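Side-chain contacts in glycosyltransferase (PDB 2IUY), which probably transfers a sugar from a nucleotide donor, as a retaining family GT-4 glycosyltransferase involved in the biosynthesis of the antibiotic avilamycin A: residues A[166-171]-A[223-228]; A[159-164]-A[264-269]. All coordinates share one frame; numbering follows the deposited sequence.

Interaction 1. Residues A[166-171]-A[223-228]; sequences LFMGRV and ERRLDL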
ATOM      1  N   LEU A 166      -3.616  -3.463  16.332  1.00  8.85           N
ATOM      2  CA  LEU A 166      -3.896  -2.296  15.496  1.00  9.02           C
ATOM      3  C   LEU A 166      -4.448  -2.720  14.160  1.00  8.62           C
ATOM      4  O   LEU A 166      -3.843  -3.553  13.486  1.00  7.57           O
ATOM      5  CB  LEU A 166      -2.656  -1.430  15.259  1.00  9.02           C
ATOM      6  CG  LEU A 166      -2.833  -0.255  14.277  1.00  9.35           C
ATOM      7  CD1 LEU A 166      -3.728   0.855  14.842  1.00  9.11           C
ATOM      8  CD2 LEU A 166      -1.458   0.351  13.906  1.00  9.06           C
ATOM      9  N   PHE A 167      -5.599  -2.141  13.790  1.00  6.96           N
ATOM     10  CA  PHE A 167      -6.116  -2.332  12.468  1.00  8.59           C
ATOM     11  C   PHE A 167      -6.038  -0.968  11.781  1.00  9.31           C
ATOM     12  O   PHE A 167      -6.518   0.013  12.320  1.00  7.35           O
ATOM     13  CB  PHE A 167      -7.562  -2.878  12.511  1.00  7.83           C
ATOM     14  CG  PHE A 167      -8.226  -2.909  11.177  1.00  9.47           C
ATOM     15  CD1 PHE A 167      -8.276  -4.096  10.432  1.00 11.03           C
ATOM     16  CD2 PHE A 167      -8.814  -1.738  10.644  1.00 10.89           C
ATOM     17  CE1 PHE A 167      -8.901  -4.108   9.144  1.00  9.42           C
ATOM     18  CE2 PHE A 167      -9.427  -1.752   9.381  1.00 11.32           C
ATOM     19  CZ  PHE A 167      -9.466  -2.961   8.642  1.00  8.65           C
HETATM   20  N   MSE A 168      -5.429  -0.922  10.600  1.00 10.52           N
HETATM   21  CA  MSE A 168      -5.238   0.334   9.914  1.00 14.07           C
HETATM   22  C   MSE A 168      -5.633   0.226   8.450  1.00 13.95           C
HETATM   23  O   MSE A 168      -4.903  -0.361   7.626  1.00 15.13           O
HETATM   24  CB  MSE A 168      -3.785   0.844  10.084  1.00 12.91           C
HETATM   25  CG  MSE A 168      -3.616   2.181   9.399  1.00 17.41           C
HETATM   26 SE   MSE A 168      -1.931   2.976   9.769  1.00 24.84          SE
HETATM   27  CE  MSE A 168      -2.362   3.697  11.529  1.00 16.51           C
ATOM     28  N   GLY A 169      -6.810   0.751   8.135  1.00 13.81           N
ATOM     29  CA  GLY A 169      -7.331   0.783   6.783  1.00 14.06           C
ATOM     30  C   GLY A 169      -8.809   1.179   6.813  1.00 14.00           C
ATOM     31  O   GLY A 169      -9.342   1.576   7.852  1.00 12.47           O
ATOM     32  N   ARG A 170      -9.479   1.046   5.683  1.00 13.85           N
ATOM     33  CA  ARG A 170     -10.929   1.301   5.643  1.00 15.51           C
ATOM     34  C   ARG A 170     -11.686   0.206   6.404  1.00 12.23           C
ATOM     35  O   ARG A 170     -11.397  -0.978   6.253  1.00 10.49           O
ATOM     36  CB  ARG A 170     -11.425   1.417   4.205  1.00 14.45           C
ATOM     37  CG  ARG A 170     -11.120   2.799   3.562  1.00 20.29           C
ATOM     38  CD  ARG A 170     -11.719   2.851   2.113  1.00 21.81           C
ATOM     39  NE  ARG A 170     -11.252   1.642   1.432  1.00 32.02           N
ATOM     40  CZ  ARG A 170     -11.970   0.533   1.243  1.00 35.51           C
ATOM     41  NH1 ARG A 170     -13.269   0.485   1.591  1.00 32.08           N
ATOM     42  NH2 ARG A 170     -11.375  -0.514   0.651  1.00 36.72           N
ATOM     43  N   VAL A 171     -12.625   0.621   7.246  1.00 11.52           N
ATOM     44  CA  VAL A 171     -13.424  -0.324   8.024  1.00 11.00           C
ATOM     45  C   VAL A 171     -14.533  -0.829   7.101  1.00 11.50           C
ATOM     46  O   VAL A 171     -15.624  -0.264   7.064  1.00 11.86           O
ATOM     47  CB  VAL A 171     -13.991   0.350   9.311  1.00 10.96           C
ATOM     48  CG1 VAL A 171     -14.914  -0.627  10.111  1.00  8.19           C
ATOM     49  CG2 VAL A 171     -12.821   0.953  10.200  1.00  9.62           C
ATOM     50  N   GLU A 223       1.755  12.427  11.954  1.00 18.84           N
ATOM     51  CA  GLU A 223       2.562  11.910  13.035  1.00 19.44           C
ATOM     52  C   GLU A 223       1.886  10.862  13.932  1.00 18.47           C
ATOM     53  O   GLU A 223       2.559   9.977  14.437  1.00 17.14           O
ATOM     54  CB  GLU A 223       3.118  13.061  13.873  1.00 21.04           C
ATOM     55  CG  GLU A 223       4.032  14.024  13.085  1.00 24.14           C
ATOM     56  CD  GLU A 223       5.292  13.335  12.584  1.00 29.93           C
ATOM     57  OE1 GLU A 223       6.015  12.712  13.413  1.00 31.59           O
ATOM     58  OE2 GLU A 223       5.538  13.398  11.356  1.00 30.59           O
ATOM     59  N   ARG A 224       0.576  10.946  14.153  1.00 18.21           N
ATOM     60  CA  ARG A 224      -0.083   9.923  14.986  1.00 16.85           C
ATOM     61  C   ARG A 224      -0.062   8.556  14.299  1.00 15.18           C
ATOM     62  O   ARG A 224       0.216   7.550  14.907  1.00 16.68           O
ATOM     63  CB  ARG A 224      -1.514  10.323  15.447  1.00 17.72           C
ATOM     64  CG  ARG A 224      -2.216   9.129  16.155  1.00 19.36           C
ATOM     65  CD  ARG A 224      -3.004   9.353  17.440  1.00 23.40           C
ATOM     66  NE  ARG A 224      -4.322   9.758  17.076  1.00 18.84           N
ATOM     67  CZ  ARG A 224      -5.479   9.290  17.512  1.00 16.97           C
ATOM     68  NH1 ARG A 224      -5.620   8.372  18.470  1.00 17.52           N
ATOM     69  NH2 ARG A 224      -6.540   9.848  16.973  1.00 16.20           N
ATOM     70  N   ARG A 225      -0.346   8.543  13.017  1.00 15.09           N
ATOM     71  CA  ARG A 225      -0.267   7.363  12.186  1.00 14.93           C
ATOM     72  C   ARG A 225       1.035   6.533  12.358  1.00 15.10           C
ATOM     73  O   ARG A 225       1.013   5.302  12.516  1.00 12.61           O
ATOM     74  CB  ARG A 225      -0.402   7.819  10.755  1.00 13.83           C
ATOM     75  CG  ARG A 225      -0.728   6.718   9.806  1.00 15.85           C
ATOM     76  CD  ARG A 225      -0.376   7.107   8.379  1.00 16.85           C
ATOM     77  NE  ARG A 225      -0.653   5.952   7.554  1.00 20.81           N
ATOM     78  CZ  ARG A 225       0.259   5.281   6.857  1.00 20.29           C
ATOM     79  NH1 ARG A 225       1.529   5.677   6.807  1.00 14.61           N
ATOM     80  NH2 ARG A 225      -0.142   4.218   6.192  1.00 21.13           N
ATOM     81  N   LEU A 226       2.161   7.251  12.334  1.00 15.70           N
ATOM     82  CA  LEU A 226       3.488   6.695  12.499  1.00 14.65           C
ATOM     83  C   LEU A 226       3.738   6.129  13.870  1.00 14.74           C
ATOM     84  O   LEU A 226       4.284   5.037  13.991  1.00 13.36           O
ATOM     85  CB  LEU A 226       4.504   7.792  12.256  1.00 14.98           C
ATOM     86  CG  LEU A 226       4.604   8.418  10.887  1.00 15.25           C
ATOM     87  CD1 LEU A 226       5.873   9.287  10.965  1.00 16.39           C
ATOM     88  CD2 LEU A 226       4.650   7.345   9.724  1.00 13.32           C
ATOM     89  N   ASP A 227       3.351   6.883  14.904  1.00 14.81           N
ATOM     90  CA  ASP A 227       3.459   6.394  16.276  1.00 16.10           C
ATOM     91  C   ASP A 227       2.599   5.144  16.499  1.00 14.89           C
ATOM     92  O   ASP A 227       3.056   4.194  17.131  1.00 16.03           O
ATOM     93  CB  ASP A 227       3.037   7.470  17.281  1.00 17.41           C
ATOM     94  CG  ASP A 227       3.994   8.666  17.313  1.00 22.04           C
ATOM     95  OD1 ASP A 227       5.222   8.439  17.265  1.00 28.09           O
ATOM     96  OD2 ASP A 227       3.510   9.825  17.417  1.00 25.94           O
ATOM     97  N   LEU A 228       1.367   5.140  15.987  1.00 13.93           N
ATOM     98  CA  LEU A 228       0.478   3.960  16.120  1.00 13.75           C
ATOM     99  C   LEU A 228       1.111   2.718  15.493  1.00 13.35           C
ATOM    100  O   LEU A 228       1.146   1.639  16.085  1.00 13.24           O
ATOM    101  CB  LEU A 228      -0.896   4.263  15.485  1.00 13.65           C
ATOM    102  CG  LEU A 228      -1.844   5.197  16.257  1.00 12.84           C
ATOM    103  CD1 LEU A 228      -3.118   5.456  15.416  1.00 12.24           C
ATOM    104  CD2 LEU A 228      -2.210   4.604  17.611  1.00  9.75           C
TER
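Met168 and Arg225 both carry CG anti to the backbone N (chi1 -178° in Met168), and their side chains meet at about a right angle. Met168, a selenomethionine here, runs straight through chi2 and then bends at chi3 (-80°), which turns its methyl onto the aliphatic root of the arginine: CE of Met168 lies 3.8 Å from CG of Arg225. One atom back from the methyl, SE of Met168 lies 3.9 Å from NE of Arg225, and it meets the guanidinium obliquely. CE of Met168 also reaches CB of Leu228, at 4.3 Å. In the Rossmann-like C-terminal domain of this GT-B fold, strand 165-168 belongs to a six-stranded parallel sheet and helix 222-231 packs beside it, the short axes of 166-168 and 223-228 being 10.9 Å apart at an angle of 137°. Leu166 meets the same Leu228, its CD2 lying 3.6 Å from the backbone O and 4.3 Å from CB of Leu228. No hydrogen bond crosses between the segments. The polar end of Arg225, a residue of the UDP site, is instead held by a salt bridge to Glu260 and a cation-pi contact with Trp34, while Met168 also touches Val220 of that site.

Interaction 2. Residues A[159-164]-A[264-269]; sequences VAKEDF and SGTPVV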
ATOM      1  N   VAL A 159      10.189   4.416  20.314  1.00 17.38           N
ATOM      2  CA  VAL A 159       8.737   4.409  20.587  1.00 16.86           C
ATOM      3  C   VAL A 159       8.367   3.276  21.570  1.00 16.25           C
ATOM      4  O   VAL A 159       8.657   2.106  21.324  1.00 15.90           O
ATOM      5  CB  VAL A 159       7.943   4.290  19.278  1.00 17.36           C
ATOM      6  CG1 VAL A 159       6.411   4.188  19.565  1.00 18.87           C
ATOM      7  CG2 VAL A 159       8.257   5.476  18.353  1.00 15.57           C
ATOM      8  N   ALA A 160       7.753   3.627  22.699  1.00 16.56           N
ATOM      9  CA  ALA A 160       7.395   2.616  23.712  1.00 17.37           C
ATOM     10  C   ALA A 160       6.274   1.696  23.198  1.00 16.91           C
ATOM     11  O   ALA A 160       5.302   2.183  22.663  1.00 17.01           O
ATOM     12  CB  ALA A 160       6.970   3.288  25.028  1.00 17.67           C
ATOM     13  N   LYS A 161       6.441   0.383  23.342  1.00 17.68           N
ATOM     14  CA  LYS A 161       5.447  -0.589  22.893  1.00 18.77           C
ATOM     15  C   LYS A 161       4.204  -0.511  23.779  1.00 19.51           C
ATOM     16  O   LYS A 161       4.311  -0.401  25.006  1.00 18.95           O
ATOM     17  CB  LYS A 161       6.023  -2.017  22.891  1.00 18.76           C
ATOM     18  CG  LYS A 161       6.868  -2.360  21.641  1.00 18.98           C
ATOM     19  CD  LYS A 161       6.095  -2.033  20.341  1.00 15.56           C
ATOM     20  CE  LYS A 161       6.701  -2.680  19.088  1.00 17.84           C
ATOM     21  NZ  LYS A 161       5.877  -2.328  17.898  1.00 13.17           N
ATOM     22  N   GLU A 162       3.025  -0.502  23.151  1.00 20.00           N
ATOM     23  CA  GLU A 162       1.782  -0.526  23.902  1.00 20.04           C
ATOM     24  C   GLU A 162       1.169  -1.925  23.815  1.00 19.30           C
ATOM     25  O   GLU A 162       1.686  -2.818  23.154  1.00 18.90           O
ATOM     26  CB  GLU A 162       0.814   0.554  23.416  1.00 20.73           C
ATOM     27  CG  GLU A 162       1.347   1.985  23.385  1.00 24.94           C
ATOM     28  CD  GLU A 162       1.698   2.527  24.760  1.00 31.16           C
ATOM     29  OE1 GLU A 162       1.095   2.075  25.763  1.00 33.88           O
ATOM     30  OE2 GLU A 162       2.583   3.410  24.850  1.00 33.27           O
ATOM     31  N   ASP A 163       0.052  -2.123  24.482  1.00 19.06           N
ATOM     32  CA  ASP A 163      -0.513  -3.468  24.578  1.00 18.77           C
ATOM     33  C   ASP A 163      -1.577  -3.685  23.551  1.00 17.05           C
ATOM     34  O   ASP A 163      -2.049  -4.803  23.399  1.00 16.98           O
ATOM     35  CB  ASP A 163      -1.067  -3.726  25.978  1.00 20.39           C
ATOM     36  CG  ASP A 163       0.030  -4.152  26.966  1.00 24.67           C
ATOM     37  OD1 ASP A 163       0.852  -5.044  26.600  1.00 30.18           O
ATOM     38  OD2 ASP A 163       0.061  -3.606  28.101  1.00 29.61           O
ATOM     39  N   PHE A 164      -1.948  -2.613  22.844  1.00 15.65           N
ATOM     40  CA  PHE A 164      -3.070  -2.657  21.888  1.00 14.50           C
ATOM     41  C   PHE A 164      -2.651  -3.353  20.574  1.00 13.34           C
ATOM     42  O   PHE A 164      -1.486  -3.238  20.161  1.00 12.02           O
ATOM     43  CB  PHE A 164      -3.665  -1.257  21.663  1.00 14.69           C
ATOM     44  CG  PHE A 164      -2.760  -0.287  20.874  1.00 17.51           C
ATOM     45  CD1 PHE A 164      -2.732  -0.292  19.461  1.00 16.33           C
ATOM     46  CD2 PHE A 164      -1.956   0.638  21.548  1.00 20.54           C
ATOM     47  CE1 PHE A 164      -1.925   0.587  18.754  1.00 19.39           C
ATOM     48  CE2 PHE A 164      -1.134   1.504  20.844  1.00 19.40           C
ATOM     49  CZ  PHE A 164      -1.107   1.475  19.445  1.00 19.55           C
ATOM     50  N   SER A 264       8.278  -0.261  10.769  1.00  6.64           N
ATOM     51  CA  SER A 264       8.137   0.508  12.023  1.00  7.90           C
ATOM     52  C   SER A 264       8.414  -0.383  13.238  1.00  8.56           C
ATOM     53  O   SER A 264       8.177   0.039  14.367  1.00  8.46           O
ATOM     54  CB  SER A 264       6.747   1.127  12.185  1.00  7.36           C
ATOM     55  OG  SER A 264       6.372   1.888  11.046  1.00  6.15           O
ATOM     56  N   GLY A 265       8.918  -1.598  12.993  1.00  8.53           N
ATOM     57  CA  GLY A 265       9.233  -2.551  14.069  1.00  9.23           C
ATOM     58  C   GLY A 265       8.053  -3.312  14.647  1.00  9.19           C
ATOM     59  O   GLY A 265       8.056  -3.647  15.830  1.00 10.88           O
ATOM     60  N   THR A 266       7.023  -3.557  13.836  1.00  9.04           N
ATOM     61  CA  THR A 266       5.767  -4.153  14.310  1.00  8.81           C
ATOM     62  C   THR A 266       5.382  -5.383  13.483  1.00  8.74           C
ATOM     63  O   THR A 266       5.168  -5.289  12.264  1.00  8.64           O
ATOM     64  CB  THR A 266       4.599  -3.082  14.369  1.00  9.84           C
ATOM     65  OG1 THR A 266       4.980  -2.048  15.293  1.00 10.12           O
ATOM     66  CG2 THR A 266       3.178  -3.697  14.795  1.00  7.51           C
ATOM     67  N   PRO A 267       5.227  -6.523  14.160  1.00  8.07           N
ATOM     68  CA  PRO A 267       4.915  -7.764  13.456  1.00  8.75           C
ATOM     69  C   PRO A 267       3.437  -7.754  13.025  1.00  8.92           C
ATOM     70  O   PRO A 267       2.662  -6.885  13.445  1.00  8.95           O
ATOM     71  CB  PRO A 267       5.214  -8.845  14.516  1.00  7.64           C
ATOM     72  CG  PRO A 267       4.806  -8.154  15.839  1.00  8.33           C
ATOM     73  CD  PRO A 267       5.245  -6.696  15.640  1.00  8.73           C
ATOM     74  N   VAL A 268       3.055  -8.733  12.218  1.00 10.26           N
ATOM     75  CA  VAL A 268       1.759  -8.705  11.557  1.00 10.24           C
ATOM     76  C   VAL A 268       1.096 -10.044  11.722  1.00 10.62           C
ATOM     77  O   VAL A 268       1.701 -11.057  11.496  1.00 11.67           O
ATOM     78  CB  VAL A 268       1.900  -8.340  10.036  1.00  9.66           C
ATOM     79  CG1 VAL A 268       0.522  -8.311   9.346  1.00 11.36           C
ATOM     80  CG2 VAL A 268       2.595  -6.982   9.886  1.00  7.28           C
ATOM     81  N   VAL A 269      -0.154 -10.042  12.151  1.00 11.39           N
ATOM     82  CA  VAL A 269      -1.007 -11.216  11.961  1.00 10.92           C
ATOM     83  C   VAL A 269      -1.919 -10.938  10.761  1.00 10.74           C
ATOM     84  O   VAL A 269      -2.571  -9.924  10.734  1.00 11.00           O
ATOM     85  CB  VAL A 269      -1.899 -11.475  13.200  1.00 11.12           C
ATOM     86  CG1 VAL A 269      -2.939 -12.614  12.896  1.00  8.88           C
ATOM     87  CG2 VAL A 269      -1.049 -11.765  14.401  1.00  9.76           C
TER
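Lys161 meets Gly265 and Thr266 from a loop that leads into strand 165-168. Ahead of it in sequence, Val159 packs on Ala230 and Ser231 of helix 222-231. At Lys161, an exposed residue, the chain bends at chi2 (-52°) and then runs extended through chi3 and chi4, which carries NZ to the second segment. NZ of Lys161 makes a weak hydrogen bond of 3.3 Å to O of Gly265 and lies 2.8 Å from OG1 of Thr266; CE of Lys161 is 3.7 Å from O of Gly265. Further on, backbone bonds between Glu162 and Ser231 and between Phe164 and His233 tie the loop to the end of that helix and the turn after it. Across the contact, Gly265, with its positive phi of 79°, is the C' residue of a Schellman motif that ends helix 256-263, so the ammonium meets the turn between this helix and strand 268-270. NZ of Lys161 also bonds to the carbonyls of Ala230 and Ala232, and OG1 of Thr266 to that of Leu229. One ammonium thus bridges two helix C-terminal regions, where its positive charge would probably be stabilised by the surrounding carbonyl oxygens.

Interactions 1 and 2 have centres 11 Å apart and both involve helix 222-231: interaction 1 directly, through Arg225 and Leu228, interaction 2 through its partners Leu229 and Ala230 near the C-terminal end. They also touch directly, CD2 of Leu228 lying 3.8 Å from CZ of Phe164 and O of Asp227 4.1 Å from CG1 of Val159. Both reach the same parallel sheet, through strands 165-168 and 268-270. Their relation to the UDP site differs. Interaction 1 contributes Arg225 to it; in interaction 2 the Thr266 side chain is about 8 Å from that of Val257 and about 9 Å from that of Glu260, so interaction 2 is further from the UDP site, beyond the C-terminal end of helix 256-263.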